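Local coordinates for disease resistance protein RRS1 (Arabidopsis thaliana, PDB 4C6S) that acts as a WRKY transcription factor and as an immune receptor against bacterial and fungal pathogens, recognising effectors AvrRps4 and PopP2 together with RPS4, its TIR domain contributing to dimerization, at residues A[57-67]-A[91-102]; A[20-31]-A[131-140]. One frame throughout, in Å; residues are numbered along the deposited sequence.

Contact 1 of 2, residues A[57-67]-A[91-102]; sequences AGVSVMVLPGN and QAVVSVLYGDSL. With SO4 (sulfate ion), chain D.
Two carbonyls grip Q91 NE2: A57 O takes a nearly straight bond from it (2.9 Å, 166° at the hydrogen) close to the plane of the amide, and I54 O of helix 51-56 takes another. The chain of Q91 is extended, with CG anti to the backbone N (chi1 168°), and this lays the amide alongside S60, where one water accepts from S60 OG and donates to Q91 OE1. The residues concerned tie together the starts of strands 59-65 and 92-98, neighbours in the central parallel sheet of the TIR domain and the two strands of a beta-alpha-beta unit through helix 74-82. Backbone bonds alternate between them from A92 N to G66 N, the shortest being S60 N to A92 O at 2.7 Å; the last, G66 N to Y98 O, comes from above the carbonyl plane. On the face bearing V59, V61, V63, V94, V96 and Y98, valine branches touch across the strands, V61 CG1 lying 4.0 Å from V96 CG2, and helix 128-143 packs against V59, V96 and Y98. L64 CD1 meets L97 CD2 at 3.9 Å on the other face, where helix 74-82 touches M62 and L64 through F78. Beyond the strand ends, N67 N donates to sulfate O4 (3.1 Å). The side chain of N67 reaches across to the turn after strand 92-98: N67 OD1 accepts from S101 N at 2.9 Å, while N67 ND2 donates to D100 OD1 at 2.8 Å, nearly along the C-O axis, with amide and carboxylate planes 16° apart.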
# COMPACT_ATOMS: atom_id res chain seq x y z
N ALA A 57 16.26 4.81 17.95
CA ALA A 57 14.80 4.85 17.82
C ALA A 57 14.10 4.53 19.15
O ALA A 57 14.51 3.62 19.88
CB ALA A 57 14.32 3.89 16.72
N GLY A 58 13.05 5.28 19.46
CA GLY A 58 12.25 4.98 20.63
C GLY A 58 11.38 3.75 20.40
O GLY A 58 11.07 3.01 21.32
N VAL A 59 10.99 3.55 19.15
CA VAL A 59 10.21 2.38 18.80
C VAL A 59 10.79 1.75 17.55
O VAL A 59 11.07 2.44 16.57
CB VAL A 59 8.73 2.73 18.54
CG1 VAL A 59 7.95 1.48 18.12
CG2 VAL A 59 8.11 3.38 19.77
N SER A 60 10.97 0.44 17.59
CA SER A 60 11.45 -0.31 16.44
C SER A 60 10.30 -1.14 15.89
O SER A 60 9.80 -2.04 16.57
CB SER A 60 12.62 -1.20 16.87
OG SER A 60 13.10 -1.98 15.79
N VAL A 61 9.85 -0.82 14.68
CA VAL A 61 8.78 -1.58 14.05
C VAL A 61 9.40 -2.49 13.00
O VAL A 61 9.89 -2.01 11.98
CB VAL A 61 7.78 -0.66 13.35
CG1 VAL A 61 6.71 -1.50 12.62
CG2 VAL A 61 7.14 0.29 14.35
N MET A 62 9.38 -3.80 13.26
CA MET A 62 9.95 -4.77 12.33
C MET A 62 8.85 -5.29 11.43
O MET A 62 7.93 -5.95 11.91
CB MET A 62 10.59 -5.93 13.08
CG MET A 62 11.76 -5.48 13.95
SD MET A 62 12.63 -6.80 14.82
CE MET A 62 12.98 -7.88 13.48
N VAL A 63 8.91 -4.95 10.15
CA VAL A 63 7.93 -5.47 9.19
C VAL A 63 8.53 -6.70 8.57
O VAL A 63 9.55 -6.64 7.87
CB VAL A 63 7.60 -4.45 8.11
CG1 VAL A 63 6.67 -5.08 7.08
CG2 VAL A 63 6.96 -3.23 8.75
N LEU A 64 7.92 -7.85 8.85
CA LEU A 64 8.53 -9.13 8.56
C LEU A 64 7.89 -9.74 7.33
O LEU A 64 6.70 -9.52 7.08
CB LEU A 64 8.35 -10.07 9.76
CG LEU A 64 9.04 -9.55 11.02
CD1 LEU A 64 8.45 -10.17 12.28
CD2 LEU A 64 10.54 -9.83 10.95
N PRO A 65 8.69 -10.47 6.54
CA PRO A 65 8.17 -11.14 5.33
C PRO A 65 7.43 -12.40 5.73
O PRO A 65 7.98 -13.50 5.73
CB PRO A 65 9.43 -11.46 4.54
CG PRO A 65 10.50 -11.63 5.58
CD PRO A 65 10.15 -10.68 6.70
N GLY A 66 6.16 -12.23 6.07
CA GLY A 66 5.39 -13.29 6.69
C GLY A 66 5.10 -14.49 5.82
O GLY A 66 4.73 -15.55 6.34
N ASN A 67 5.24 -14.34 4.50
CA ASN A 67 5.05 -15.46 3.58
C ASN A 67 6.24 -16.42 3.57
O ASN A 67 6.16 -17.53 3.03
CB ASN A 67 4.81 -14.94 2.16
CG ASN A 67 3.43 -14.32 1.98
OD1 ASN A 67 2.70 -14.09 2.95
ND2 ASN A 67 3.07 -14.04 0.73
N GLN A 91 13.63 1.29 24.37
CA GLN A 91 13.08 1.08 23.04
C GLN A 91 12.09 -0.07 23.02
O GLN A 91 12.40 -1.18 23.45
CB GLN A 91 14.19 0.81 22.03
CG GLN A 91 13.68 0.30 20.69
CD GLN A 91 14.81 -0.06 19.75
OE1 GLN A 91 15.03 -1.24 19.44
NE2 GLN A 91 15.53 0.94 19.28
N ALA A 92 10.89 0.21 22.52
CA ALA A 92 9.89 -0.83 22.32
C ALA A 92 10.04 -1.46 20.95
O ALA A 92 10.45 -0.79 19.99
CB ALA A 92 8.51 -0.25 22.46
N VAL A 93 9.66 -2.73 20.84
CA VAL A 93 9.69 -3.42 19.57
C VAL A 93 8.27 -3.86 19.16
O VAL A 93 7.57 -4.52 19.93
CB VAL A 93 10.64 -4.63 19.60
CG1 VAL A 93 10.63 -5.33 18.25
CG2 VAL A 93 12.05 -4.18 19.97
N VAL A 94 7.85 -3.46 17.97
CA VAL A 94 6.55 -3.88 17.47
C VAL A 94 6.79 -4.69 16.21
O VAL A 94 7.59 -4.29 15.36
CB VAL A 94 5.66 -2.66 17.15
CG1 VAL A 94 4.32 -3.11 16.57
CG2 VAL A 94 5.45 -1.83 18.42
N SER A 95 6.12 -5.84 16.08
CA SER A 95 6.38 -6.73 14.95
C SER A 95 5.15 -6.80 14.06
O SER A 95 4.03 -6.82 14.55
CB SER A 95 6.72 -8.14 15.44
OG SER A 95 7.96 -8.14 16.13
N VAL A 96 5.37 -6.84 12.75
CA VAL A 96 4.26 -6.89 11.81
C VAL A 96 4.47 -8.07 10.88
O VAL A 96 5.47 -8.11 10.15
CB VAL A 96 4.17 -5.60 10.98
CG1 VAL A 96 2.99 -5.65 10.01
CG2 VAL A 96 4.05 -4.35 11.89
N LEU A 97 3.55 -9.03 10.92
CA LEU A 97 3.63 -10.19 10.04
C LEU A 97 2.87 -9.82 8.78
O LEU A 97 1.64 -9.88 8.76
CB LEU A 97 3.03 -11.44 10.68
CG LEU A 97 3.69 -11.87 11.97
CD1 LEU A 97 3.02 -13.14 12.53
CD2 LEU A 97 5.16 -12.17 11.71
N TYR A 98 3.60 -9.42 7.74
CA TYR A 98 2.97 -8.89 6.54
C TYR A 98 3.05 -9.87 5.38
O TYR A 98 4.13 -10.37 5.06
CB TYR A 98 3.59 -7.54 6.14
CG TYR A 98 2.91 -6.99 4.91
CD1 TYR A 98 1.63 -6.43 5.00
CD2 TYR A 98 3.49 -7.09 3.66
CE1 TYR A 98 0.97 -5.97 3.87
CE2 TYR A 98 2.84 -6.62 2.53
CZ TYR A 98 1.59 -6.06 2.64
OH TYR A 98 0.94 -5.61 1.53
N GLY A 99 1.92 -10.14 4.73
CA GLY A 99 1.94 -10.97 3.54
C GLY A 99 0.57 -11.54 3.25
O GLY A 99 -0.25 -11.64 4.17
N ASP A 100 0.34 -11.93 2.00
CA ASP A 100 -0.97 -12.44 1.58
C ASP A 100 -1.11 -13.95 1.73
O ASP A 100 -2.12 -14.53 1.32
CB ASP A 100 -1.28 -12.05 0.13
CG ASP A 100 -0.29 -12.63 -0.88
OD1 ASP A 100 0.58 -13.44 -0.49
OD2 ASP A 100 -0.40 -12.29 -2.07
N SER A 101 -0.10 -14.58 2.30
CA SER A 101 -0.08 -16.03 2.45
C SER A 101 0.83 -16.38 3.62
O SER A 101 1.84 -17.06 3.46
CB SER A 101 0.42 -16.68 1.16
OG SER A 101 0.07 -18.05 1.10
N LEU A 102 0.44 -15.90 4.80
CA LEU A 102 1.29 -15.97 5.99
C LEU A 102 1.54 -17.39 6.44
O LEU A 102 0.63 -18.23 6.46
CB LEU A 102 0.66 -15.24 7.17
CG LEU A 102 0.48 -13.73 7.19
CD1 LEU A 102 -0.02 -13.30 8.56
CD2 LEU A 102 1.79 -13.04 6.84
S SO4 D . 6.05 -10.79 1.89
O1 SO4 D . 4.92 -10.47 1.01
O2 SO4 D . 6.61 -9.53 2.37
O3 SO4 D . 7.07 -11.51 1.12
O4 SO4 D . 5.60 -11.67 2.98
O HOH W 1 15.24 -2.93 17.28
O HOH W 2 3.82 -18.37 2.02

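Contact 2 of 2, residues A[20-31]-A[131-140]; sequences FVSHLSEALRRK and LVEEIVRDVY. With NA (sodium ion), chain H; NA (sodium ion), chain G.
K31 lies across Y140, its CE almost centred over one ring face, 3.5 Å from the centroid and 11° off the normal. A bend at CB-CG (chi2 69°) carries the chain over the ring, so a CH-pi contact through CE is joined by a cation-pi contact from K31 NZ, 4.5 Å from the same centroid. The rest of the interface is apolar. V132 is a knob set among F20, H23, L24 and A27; its CG1 branch presses on A27 CB at 3.4 Å, tighter than usual for two carbons, while its CG2 meets F20 CE1 obliquely at 3.6 Å. F20 and I135 reach toward each other from the two helices, with I135 CD1 at the ring edge near its plane. L24 crosses I135 at about a right angle, bringing L24 CD1 to 3.8 Å from I135 CG2. These residues join the first long helix of the TIR domain to its C-terminal helix, which flank the same face of the parallel sheet; the axes of 20-30 and 131-140 come within 9.6 Å at a crossing angle of -43°. Further along, L28 and V136 run antiparallel alongside one another, L28 CD2 reaching V136 CG2 at 3.9 Å, and the other branch, V136 CG1, rests against K31 CG. Helix 20-30 also meets the second subunit: H23 stacks on H23 of that subunit, and S22 OG is hydrogen-bonded to its S129 N, an arrangement consistent with the serine-histidine interface of plant TIR domains. E26, on helix 20-30, binds a sodium ion through OE1 at 2.4 Å, and R29 grips that carboxylate side-on with NE and NH2.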
# COMPACT_ATOMS: atom_id res chain seq x y z
N PHE A 20 3.86 -1.36 0.79
CA PHE A 20 3.27 -1.29 2.14
C PHE A 20 4.00 -0.37 3.12
O PHE A 20 3.38 0.45 3.80
CB PHE A 20 3.19 -2.70 2.75
CG PHE A 20 2.68 -2.72 4.16
CD1 PHE A 20 1.31 -2.55 4.42
CD2 PHE A 20 3.55 -2.92 5.22
CE1 PHE A 20 0.84 -2.59 5.74
CE2 PHE A 20 3.08 -2.96 6.55
CZ PHE A 20 1.72 -2.79 6.80
N VAL A 21 5.32 -0.50 3.21
CA VAL A 21 6.09 0.28 4.18
C VAL A 21 6.00 1.78 3.89
O VAL A 21 6.02 2.60 4.82
CB VAL A 21 7.54 -0.22 4.24
CG1 VAL A 21 8.44 0.74 5.01
CG2 VAL A 21 7.57 -1.63 4.88
N SER A 22 5.88 2.14 2.62
CA SER A 22 5.85 3.57 2.29
C SER A 22 4.55 4.17 2.85
O SER A 22 4.52 5.32 3.29
CB SER A 22 6.00 3.83 0.79
OG SER A 22 4.81 3.51 0.08
N HIS A 23 3.48 3.38 2.84
CA HIS A 23 2.22 3.86 3.39
C HIS A 23 2.30 3.95 4.89
O HIS A 23 1.74 4.87 5.49
CB HIS A 23 1.05 2.95 2.98
CG HIS A 23 0.89 2.82 1.50
ND1 HIS A 23 0.43 3.85 0.70
CD2 HIS A 23 1.12 1.77 0.67
CE1 HIS A 23 0.38 3.44 -0.55
NE2 HIS A 23 0.79 2.18 -0.59
N LEU A 24 2.97 2.98 5.51
CA LEU A 24 3.14 2.97 6.96
C LEU A 24 3.96 4.17 7.41
O LEU A 24 3.59 4.87 8.36
CB LEU A 24 3.81 1.66 7.43
CG LEU A 24 4.09 1.54 8.94
CD1 LEU A 24 2.81 1.70 9.77
CD2 LEU A 24 4.75 0.20 9.24
N SER A 25 5.07 4.44 6.72
CA SER A 25 5.89 5.61 7.00
C SER A 25 5.10 6.91 6.87
O SER A 25 5.22 7.81 7.72
CB SER A 25 7.10 5.65 6.06
OG SER A 25 7.93 6.76 6.32
N GLU A 26 4.33 7.02 5.80
CA GLU A 26 3.59 8.26 5.57
C GLU A 26 2.50 8.42 6.62
O GLU A 26 2.19 9.54 7.04
CB GLU A 26 3.02 8.31 4.14
CG GLU A 26 2.03 9.43 3.88
CD GLU A 26 2.65 10.82 3.93
OE1 GLU A 26 3.90 10.95 3.98
OE2 GLU A 26 1.87 11.80 3.90
N ALA A 27 1.90 7.32 7.05
CA ALA A 27 0.84 7.40 8.06
C ALA A 27 1.41 7.83 9.41
O ALA A 27 0.80 8.62 10.14
CB ALA A 27 0.09 6.08 8.16
N LEU A 28 2.58 7.31 9.77
CA LEU A 28 3.25 7.77 10.99
C LEU A 28 3.56 9.26 10.92
O LEU A 28 3.33 10.00 11.88
CB LEU A 28 4.53 6.98 11.25
CG LEU A 28 4.34 5.53 11.69
CD1 LEU A 28 5.67 4.79 11.58
CD2 LEU A 28 3.79 5.47 13.11
N ARG A 29 4.07 9.71 9.77
CA ARG A 29 4.39 11.13 9.62
C ARG A 29 3.15 12.02 9.75
O ARG A 29 3.21 13.10 10.34
CB ARG A 29 5.07 11.36 8.27
CG ARG A 29 5.81 12.67 8.18
CD ARG A 29 6.14 12.99 6.74
NE ARG A 29 4.93 13.05 5.91
CZ ARG A 29 4.06 14.05 5.92
NH1 ARG A 29 4.24 15.09 6.72
NH2 ARG A 29 3.00 14.01 5.13
N ARG A 30 2.03 11.57 9.18
CA ARG A 30 0.79 12.32 9.26
C ARG A 30 0.33 12.47 10.70
O ARG A 30 -0.37 13.42 11.04
CB ARG A 30 -0.33 11.65 8.46
CG ARG A 30 -0.24 11.83 6.95
CD ARG A 30 -1.58 11.51 6.30
NE ARG A 30 -2.11 10.22 6.76
CZ ARG A 30 -1.91 9.07 6.14
NH1 ARG A 30 -1.18 9.04 5.03
NH2 ARG A 30 -2.42 7.94 6.62
N LYS A 31 0.73 11.52 11.53
CA LYS A 31 0.32 11.49 12.92
C LYS A 31 1.27 12.33 13.75
O LYS A 31 1.07 12.51 14.96
CB LYS A 31 0.34 10.03 13.42
CG LYS A 31 -0.41 9.80 14.72
CD LYS A 31 -1.91 9.96 14.50
CE LYS A 31 -2.68 9.62 15.76
NZ LYS A 31 -4.15 9.53 15.51
N LEU A 131 -4.67 -2.14 8.38
CA LEU A 131 -3.48 -2.66 9.08
C LEU A 131 -2.53 -1.52 9.43
O LEU A 131 -2.05 -1.44 10.56
CB LEU A 131 -2.76 -3.71 8.24
CG LEU A 131 -1.46 -4.26 8.83
CD1 LEU A 131 -1.71 -4.89 10.22
CD2 LEU A 131 -0.87 -5.30 7.85
N VAL A 132 -2.27 -0.64 8.46
CA VAL A 132 -1.44 0.53 8.75
C VAL A 132 -2.02 1.35 9.90
O VAL A 132 -1.29 1.73 10.83
CB VAL A 132 -1.25 1.43 7.52
CG1 VAL A 132 -0.67 2.80 7.91
CG2 VAL A 132 -0.33 0.74 6.53
N GLU A 133 -3.32 1.64 9.84
CA GLU A 133 -3.94 2.45 10.90
C GLU A 133 -3.82 1.75 12.24
O GLU A 133 -3.65 2.41 13.27
CB GLU A 133 -5.41 2.72 10.60
CG GLU A 133 -5.65 3.68 9.45
CD GLU A 133 -7.12 4.02 9.25
OE1 GLU A 133 -7.98 3.14 9.51
OE2 GLU A 133 -7.42 5.16 8.84
N GLU A 134 -3.91 0.42 12.25
CA GLU A 134 -3.79 -0.33 13.49
C GLU A 134 -2.40 -0.21 14.07
O GLU A 134 -2.23 -0.05 15.28
CB GLU A 134 -4.16 -1.81 13.26
CG GLU A 134 -5.64 -1.96 13.03
CD GLU A 134 -6.05 -3.37 12.65
OE1 GLU A 134 -5.17 -4.16 12.25
OE2 GLU A 134 -7.26 -3.67 12.77
N ILE A 135 -1.39 -0.29 13.21
CA ILE A 135 -0.01 -0.18 13.68
C ILE A 135 0.23 1.23 14.21
O ILE A 135 0.81 1.39 15.29
CB ILE A 135 0.98 -0.48 12.54
CG1 ILE A 135 0.81 -1.93 12.10
CG2 ILE A 135 2.41 -0.20 13.01
CD1 ILE A 135 1.35 -2.20 10.68
N VAL A 136 -0.22 2.23 13.47
CA VAL A 136 -0.09 3.63 13.90
C VAL A 136 -0.78 3.89 15.24
O VAL A 136 -0.22 4.55 16.11
CB VAL A 136 -0.61 4.61 12.82
CG1 VAL A 136 -0.67 6.04 13.37
CG2 VAL A 136 0.30 4.55 11.60
N ARG A 137 -1.99 3.37 15.43
CA ARG A 137 -2.72 3.63 16.67
C ARG A 137 -1.96 3.04 17.86
O ARG A 137 -1.85 3.65 18.92
CB ARG A 137 -4.13 3.05 16.61
CG ARG A 137 -4.88 3.08 17.92
CD ARG A 137 -6.32 2.64 17.71
NE ARG A 137 -6.35 1.31 17.11
CZ ARG A 137 -7.21 0.92 16.18
NH1 ARG A 137 -8.15 1.75 15.73
NH2 ARG A 137 -7.12 -0.31 15.70
N ASP A 138 -1.42 1.84 17.66
CA ASP A 138 -0.65 1.16 18.70
C ASP A 138 0.60 1.96 19.05
O ASP A 138 0.84 2.25 20.23
CB ASP A 138 -0.28 -0.25 18.19
CG ASP A 138 0.53 -1.07 19.19
OD1 ASP A 138 0.67 -0.66 20.36
OD2 ASP A 138 1.03 -2.15 18.80
N VAL A 139 1.39 2.33 18.05
CA VAL A 139 2.62 3.09 18.30
C VAL A 139 2.30 4.44 18.93
O VAL A 139 2.93 4.85 19.92
CB VAL A 139 3.44 3.27 17.00
CG1 VAL A 139 4.61 4.25 17.23
CG2 VAL A 139 3.95 1.91 16.53
N TYR A 140 1.29 5.11 18.39
CA TYR A 140 0.91 6.43 18.89
C TYR A 140 0.47 6.43 20.34
O TYR A 140 0.99 7.19 21.15
CB TYR A 140 -0.23 6.99 18.03
CG TYR A 140 -0.79 8.31 18.52
CD1 TYR A 140 -0.02 9.46 18.50
CD2 TYR A 140 -2.09 8.40 18.99
CE1 TYR A 140 -0.53 10.67 18.94
CE2 TYR A 140 -2.61 9.60 19.43
CZ TYR A 140 -1.82 10.73 19.41
OH TYR A 140 -2.32 11.93 19.83
NA NA H . 6.10 9.98 4.05
NA NA G . -3.39 -4.97 13.92

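Contact 1 lies in the sheet, and contact 2 closes over one of its faces: the centres are 12 Å apart, yet side chains meet directly. Y98 CE1 is 3.5 Å from F20 CD1 in a ring stack, and Y98 CD1 is 4.0 Å from L131 CD2, so Y98 at the end of strand 92-98 reaches both helices. Deeper in the core, V96 CG2 and I135 CD1 are 3.7 Å apart. The sulfate of contact 1 sits at the edge of the Y98 ring, with Y98 CD2 4.2 Å from sulfate O2. A sodium ion bound by E134 OE1 (2.6 Å) of contact 2 and by H120 ties the C-terminal helix to strand 119-121.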